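Local coordinates for putative branched-chain amino acid ABC transporter, periplasmic branched-chain amino acid-binding protein (Pseudomonas protegens Pf-5, PDB 4RU0) that probably serves as the periplasmic solute-binding component of an ABC transporter, capturing branched-chain amino acids or related small molecules for uptake, at residues Leu155-Tyr167 with Tyr192-Ala204. Numbering follows the deposited sequence.
Sequences LTFYSEASTLVNY and YGRETLGPLKLLA. With P3G (3,6,9,12,15-pentaoxaheptadecane), chain C.
Phe157 meets Tyr192 in an offset edge-to-face pair, the planes at 76°: Tyr192 turns its CD1-CE1 edge to the Phe157 face, with Phe157 CZ 3.6 Å from Tyr192 CD1. One face of Tyr192 lies against the bound pentaoxaheptadecane, while its OH bonds to the carbonyl of Thr242. Were Tyr192 replaced by an alanine, the Phe157 ring would probably lose its aromatic mate and the pocket one wall beside the ligand. Glu195 sets CB and CG beside Phe157 and OE1, hydrogen-bonded to Thr139, near Tyr158 CE1. With CG anti to the carbonyl carbon (chi1 -84°), Tyr158 brings a ring face over Pro199 CD, 4.0 Å from the centroid, a CH-pi contact. The Tyr158 OH, also hydrogen-bonded to Lys428, weakly hydrogen-bonds a water that donates to Glu195 O (2.7 Å) and accepts from Gly198 N. Ala161 CB then packs 3.9 Å from Pro199 CB, and Val165 CG2 meets Leu203 CD1, with Leu200 CD2 near both Ala161 and Val165. Segments 157-167 and 197-204 cross at -36°. No direct hydrogen bond joins them; apolar and aromatic contacts do most of the joining, one water adds a polar link, and the example illustrates how helix packing can extend into a ligand pocket.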
loop_
_atom_site.group_PDB
_atom_site.type_symbol
_atom_site.label_atom_id
_atom_site.label_comp_id
_atom_site.label_asym_id
_atom_site.label_seq_id
_atom_site.Cartn_x
_atom_site.Cartn_y
_atom_site.Cartn_z
ATOM N N LEU A 155 -2.753 -5.011 0.233
ATOM C CA LEU A 155 -2.969 -5.115 -1.183
ATOM C C LEU A 155 -1.721 -5.401 -1.973
ATOM O O LEU A 155 -0.829 -4.603 -2.003
ATOM C CB LEU A 155 -3.630 -3.832 -1.688
ATOM C CG LEU A 155 -4.235 -3.906 -3.080
ATOM C CD1 LEU A 155 -5.374 -4.893 -3.110
ATOM C CD2 LEU A 155 -4.693 -2.550 -3.534
ATOM N N THR A 156 -1.696 -6.513 -2.669
ATOM C CA THR A 156 -0.666 -6.758 -3.655
ATOM C C THR A 156 -1.153 -6.330 -5.023
ATOM O O THR A 156 -2.332 -6.253 -5.266
ATOM C CB THR A 156 -0.252 -8.223 -3.724
ATOM O OG1 THR A 156 -1.341 -9.011 -4.188
ATOM C CG2 THR A 156 0.185 -8.711 -2.371
ATOM N N PHE A 157 -0.224 -6.064 -5.916
ATOM C CA PHE A 157 -0.569 -5.700 -7.283
ATOM C C PHE A 157 -1.384 -6.781 -7.992
ATOM O O PHE A 157 -2.170 -6.478 -8.893
ATOM C CB PHE A 157 0.700 -5.386 -8.072
ATOM C CG PHE A 157 1.445 -4.190 -7.556
ATOM C CD1 PHE A 157 0.782 -2.992 -7.319
ATOM C CD2 PHE A 157 2.806 -4.267 -7.279
ATOM C CE1 PHE A 157 1.467 -1.883 -6.832
ATOM C CE2 PHE A 157 3.497 -3.165 -6.788
ATOM C CZ PHE A 157 2.825 -1.970 -6.567
ATOM N N TYR A 158 -1.221 -8.037 -7.583
ATOM C CA TYR A 158 -2.044 -9.103 -8.152
ATOM C C TYR A 158 -3.501 -8.902 -7.755
ATOM O O TYR A 158 -4.389 -8.919 -8.605
ATOM C CB TYR A 158 -1.560 -10.486 -7.709
ATOM C CG TYR A 158 -0.424 -11.036 -8.541
ATOM C CD1 TYR A 158 0.473 -10.189 -9.177
ATOM C CD2 TYR A 158 -0.247 -12.407 -8.693
ATOM C CE1 TYR A 158 1.519 -10.691 -9.934
ATOM C CE2 TYR A 158 0.796 -12.919 -9.451
ATOM C CZ TYR A 158 1.674 -12.054 -10.072
ATOM O OH TYR A 158 2.717 -12.543 -10.831
ATOM N N SER A 159 -3.745 -8.706 -6.461
ATOM C CA SER A 159 -5.097 -8.434 -5.982
ATOM C C SER A 159 -5.654 -7.145 -6.574
ATOM O O SER A 159 -6.842 -7.055 -6.856
ATOM C CB SER A 159 -5.123 -8.349 -4.456
ATOM O OG SER A 159 -4.771 -9.583 -3.868
ATOM N N GLU A 160 -4.790 -6.148 -6.747
ATOM C CA GLU A 160 -5.215 -4.863 -7.284
ATOM C C GLU A 160 -5.803 -5.045 -8.677
ATOM O O GLU A 160 -6.829 -4.451 -9.006
ATOM C CB GLU A 160 -4.060 -3.867 -7.336
ATOM C CG GLU A 160 -4.519 -2.449 -7.653
ATOM C CD GLU A 160 -3.368 -1.522 -7.994
ATOM O OE1 GLU A 160 -2.317 -2.013 -8.467
ATOM O OE2 GLU A 160 -3.517 -0.298 -7.795
ATOM N N ALA A 161 -5.153 -5.882 -9.481
ATOM C CA ALA A 161 -5.649 -6.203 -10.810
ATOM C C ALA A 161 -7.062 -6.753 -10.717
ATOM O O ALA A 161 -7.955 -6.306 -11.436
ATOM C CB ALA A 161 -4.731 -7.201 -11.500
ATOM N N SER A 162 -7.266 -7.707 -9.812
ATOM C CA SER A 162 -8.584 -8.305 -9.635
ATOM C C SER A 162 -9.641 -7.272 -9.236
ATOM O O SER A 162 -10.717 -7.243 -9.820
ATOM C CB SER A 162 -8.533 -9.421 -8.598
ATOM O OG SER A 162 -9.776 -10.103 -8.531
ATOM N N THR A 163 -9.333 -6.431 -8.250
ATOM C CA THR A 163 -10.271 -5.388 -7.825
ATOM C C THR A 163 -10.552 -4.398 -8.954
ATOM O O THR A 163 -11.681 -3.931 -9.113
ATOM C CB THR A 163 -9.762 -4.598 -6.600
ATOM O OG1 THR A 163 -8.624 -3.813 -6.967
ATOM C CG2 THR A 163 -9.380 -5.530 -5.483
ATOM N N LEU A 164 -9.519 -4.074 -9.730
ATOM C CA LEU A 164 -9.675 -3.206 -10.892
ATOM C C LEU A 164 -10.713 -3.801 -11.839
ATOM O O LEU A 164 -11.647 -3.118 -12.255
ATOM C CB LEU A 164 -8.332 -3.007 -11.611
ATOM C CG LEU A 164 -8.228 -2.103 -12.858
ATOM C CD1 LEU A 164 -8.448 -2.884 -14.151
ATOM C CD2 LEU A 164 -9.187 -0.908 -12.763
ATOM N N VAL A 165 -10.557 -5.082 -12.158
ATOM C CA VAL A 165 -11.480 -5.774 -13.051
ATOM C C VAL A 165 -12.877 -5.889 -12.430
ATOM O O VAL A 165 -13.890 -5.718 -13.109
ATOM C CB VAL A 165 -10.942 -7.176 -13.418
ATOM C CG1 VAL A 165 -12.039 -8.044 -14.010
ATOM C CG2 VAL A 165 -9.763 -7.056 -14.383
ATOM N N ASN A 166 -12.930 -6.148 -11.130
ATOM C CA ASN A 166 -14.210 -6.291 -10.451
ATOM C C ASN A 166 -14.995 -4.984 -10.413
ATOM O O ASN A 166 -16.229 -4.990 -10.449
ATOM C CB ASN A 166 -14.009 -6.825 -9.037
ATOM C CG ASN A 166 -13.575 -8.267 -9.029
ATOM O OD1 ASN A 166 -13.615 -8.934 -10.063
ATOM N ND2 ASN A 166 -13.155 -8.766 -7.865
ATOM N N TYR A 167 -14.281 -3.865 -10.348
ATOM C CA TYR A 167 -14.933 -2.566 -10.390
ATOM C C TYR A 167 -15.451 -2.271 -11.794
ATOM O O TYR A 167 -16.561 -1.762 -11.951
ATOM C CB TYR A 167 -13.985 -1.461 -9.931
ATOM C CG TYR A 167 -14.598 -0.082 -10.038
ATOM C CD1 TYR A 167 -15.575 0.336 -9.141
ATOM C CD2 TYR A 167 -14.206 0.797 -11.040
ATOM C CE1 TYR A 167 -16.143 1.592 -9.236
ATOM C CE2 TYR A 167 -14.766 2.056 -11.144
ATOM C CZ TYR A 167 -15.736 2.450 -10.240
ATOM O OH TYR A 167 -16.296 3.703 -10.339
ATOM N N TYR A 192 7.547 -2.834 -11.164
ATOM C CA TYR A 192 6.276 -2.289 -10.694
ATOM C C TYR A 192 5.195 -2.323 -11.772
ATOM O O TYR A 192 4.054 -2.671 -11.486
ATOM C CB TYR A 192 6.471 -0.854 -10.193
ATOM C CG TYR A 192 5.234 0.009 -10.275
ATOM C CD1 TYR A 192 4.214 -0.108 -9.337
ATOM C CD2 TYR A 192 5.093 0.952 -11.280
ATOM C CE1 TYR A 192 3.085 0.689 -9.408
ATOM C CE2 TYR A 192 3.976 1.753 -11.359
ATOM C CZ TYR A 192 2.973 1.618 -10.423
ATOM O OH TYR A 192 1.861 2.416 -10.511
ATOM N N GLY A 193 5.551 -1.958 -12.999
ATOM C CA GLY A 193 4.570 -1.874 -14.068
ATOM C C GLY A 193 4.236 -3.222 -14.686
ATOM O O GLY A 193 3.121 -3.444 -15.159
ATOM N N ARG A 194 5.207 -4.128 -14.672
ATOM C CA ARG A 194 5.040 -5.445 -15.268
ATOM C C ARG A 194 4.335 -6.444 -14.340
ATOM O O ARG A 194 3.942 -7.524 -14.787
ATOM C CB ARG A 194 6.404 -6.005 -15.690
ATOM C CG ARG A 194 7.103 -5.229 -16.805
ATOM C CD ARG A 194 8.488 -5.817 -17.066
ATOM N NE ARG A 194 9.283 -4.994 -17.973
ATOM C CZ ARG A 194 10.320 -5.444 -18.679
ATOM N NH1 ARG A 194 10.688 -6.719 -18.594
ATOM N NH2 ARG A 194 10.985 -4.620 -19.479
ATOM N N GLU A 195 4.167 -6.085 -13.065
ATOM C CA GLU A 195 3.618 -7.014 -12.073
ATOM C C GLU A 195 2.221 -7.489 -12.425
ATOM O O GLU A 195 1.863 -8.620 -12.117
ATOM C CB GLU A 195 3.585 -6.384 -10.668
ATOM C CG GLU A 195 4.798 -6.686 -9.801
ATOM C CD GLU A 195 5.129 -8.173 -9.724
ATOM O OE1 GLU A 195 4.416 -8.924 -9.022
ATOM O OE2 GLU A 195 6.115 -8.591 -10.366
ATOM N N THR A 196 1.435 -6.632 -13.072
ATOM C CA THR A 196 0.040 -6.961 -13.349
ATOM C C THR A 196 -0.142 -7.730 -14.655
ATOM O O THR A 196 -1.271 -8.043 -15.029
ATOM C CB THR A 196 -0.846 -5.695 -13.390
ATOM O OG1 THR A 196 -0.213 -4.681 -14.178
ATOM C CG2 THR A 196 -1.100 -5.172 -11.990
ATOM N N LEU A 197 0.955 -8.039 -15.342
ATOM C CA LEU A 197 0.876 -8.793 -16.599
ATOM C C LEU A 197 0.240 -10.166 -16.404
ATOM O O LEU A 197 -0.703 -10.526 -17.108
ATOM C CB LEU A 197 2.265 -8.953 -17.222
ATOM C CG LEU A 197 2.822 -7.687 -17.868
ATOM C CD1 LEU A 197 4.281 -7.876 -18.245
ATOM C CD2 LEU A 197 1.995 -7.282 -19.087
ATOM N N GLY A 198 0.760 -10.928 -15.448
ATOM C CA GLY A 198 0.203 -12.229 -15.121
ATOM C C GLY A 198 -1.285 -12.234 -14.808
ATOM O O GLY A 198 -2.071 -12.868 -15.523
ATOM N N PRO A 199 -1.688 -11.523 -13.742
ATOM C CA PRO A 199 -3.095 -11.578 -13.324
ATOM C C PRO A 199 -4.066 -11.037 -14.376
ATOM O O PRO A 199 -5.158 -11.590 -14.533
ATOM C CB PRO A 199 -3.122 -10.717 -12.052
ATOM C CG PRO A 199 -1.910 -9.870 -12.124
ATOM C CD PRO A 199 -0.875 -10.675 -12.853
ATOM N N LEU A 200 -3.682 -9.990 -15.097
ATOM C CA LEU A 200 -4.572 -9.429 -16.114
ATOM C C LEU A 200 -4.782 -10.406 -17.260
ATOM O O LEU A 200 -5.866 -10.469 -17.833
ATOM C CB LEU A 200 -4.035 -8.095 -16.636
ATOM C CG LEU A 200 -4.316 -6.951 -15.650
ATOM C CD1 LEU A 200 -3.716 -5.635 -16.113
ATOM C CD2 LEU A 200 -5.810 -6.808 -15.414
ATOM N N LYS A 201 -3.754 -11.184 -17.582
ATOM C CA LYS A 201 -3.874 -12.192 -18.626
ATOM C C LYS A 201 -4.844 -13.296 -18.198
ATOM O O LYS A 201 -5.691 -13.734 -18.984
ATOM C CB LYS A 201 -2.508 -12.787 -18.959
ATOM C CG LYS A 201 -2.559 -13.859 -20.031
ATOM C CD LYS A 201 -1.178 -14.441 -20.294
ATOM C CE LYS A 201 -0.741 -15.345 -19.163
ATOM N NZ LYS A 201 0.597 -15.941 -19.417
ATOM N N LEU A 202 -4.711 -13.739 -16.951
ATOM C CA LEU A 202 -5.616 -14.732 -16.384
ATOM C C LEU A 202 -7.069 -14.238 -16.381
ATOM O O LEU A 202 -7.967 -14.936 -16.852
ATOM C CB LEU A 202 -5.177 -15.096 -14.963
ATOM C CG LEU A 202 -6.102 -16.005 -14.143
ATOM C CD1 LEU A 202 -6.332 -17.322 -14.866
ATOM C CD2 LEU A 202 -5.519 -16.243 -12.759
ATOM N N LEU A 203 -7.289 -13.034 -15.858
ATOM C CA LEU A 203 -8.626 -12.450 -15.797
ATOM C C LEU A 203 -9.211 -12.234 -17.191
ATOM O O LEU A 203 -10.423 -12.344 -17.386
ATOM C CB LEU A 203 -8.594 -11.127 -15.022
ATOM C CG LEU A 203 -8.186 -11.274 -13.547
ATOM C CD1 LEU A 203 -7.661 -9.960 -12.961
ATOM C CD2 LEU A 203 -9.340 -11.811 -12.713
ATOM N N ALA A 204 -8.355 -11.945 -18.167
ATOM C CA ALA A 204 -8.827 -11.746 -19.534
ATOM C C ALA A 204 -9.254 -13.069 -20.175
ATOM O O ALA A 204 -10.188 -13.105 -20.973
ATOM C CB ALA A 204 -7.761 -11.070 -20.375
HETATM O O3 P3G C . 6.134 5.898 0.404
HETATM C C7 P3G C . 6.060 4.495 0.222
HETATM C C8 P3G C . 7.151 4.063 -0.740
HETATM O O4 P3G C . 6.744 2.859 -1.375
HETATM C C9 P3G C . 7.130 2.829 -2.737
HETATM C C10 P3G C . 5.961 2.303 -3.538
HETATM O O5 P3G C . 6.449 1.615 -4.676
HETATM C C11 P3G C . 5.809 2.050 -5.858
HETATM C C12 P3G C . 6.575 1.524 -7.058
HETATM O O6 P3G C . 6.855 2.593 -7.942
HETATM C C13 P3G C . 7.836 2.250 -8.893
HETATM C C14 P3G C . 9.157 2.832 -8.460
HETATM O O7 P3G C . 10.204 2.210 -9.189
HETATM O O HOH W 1 2.934 -10.603 -13.562
#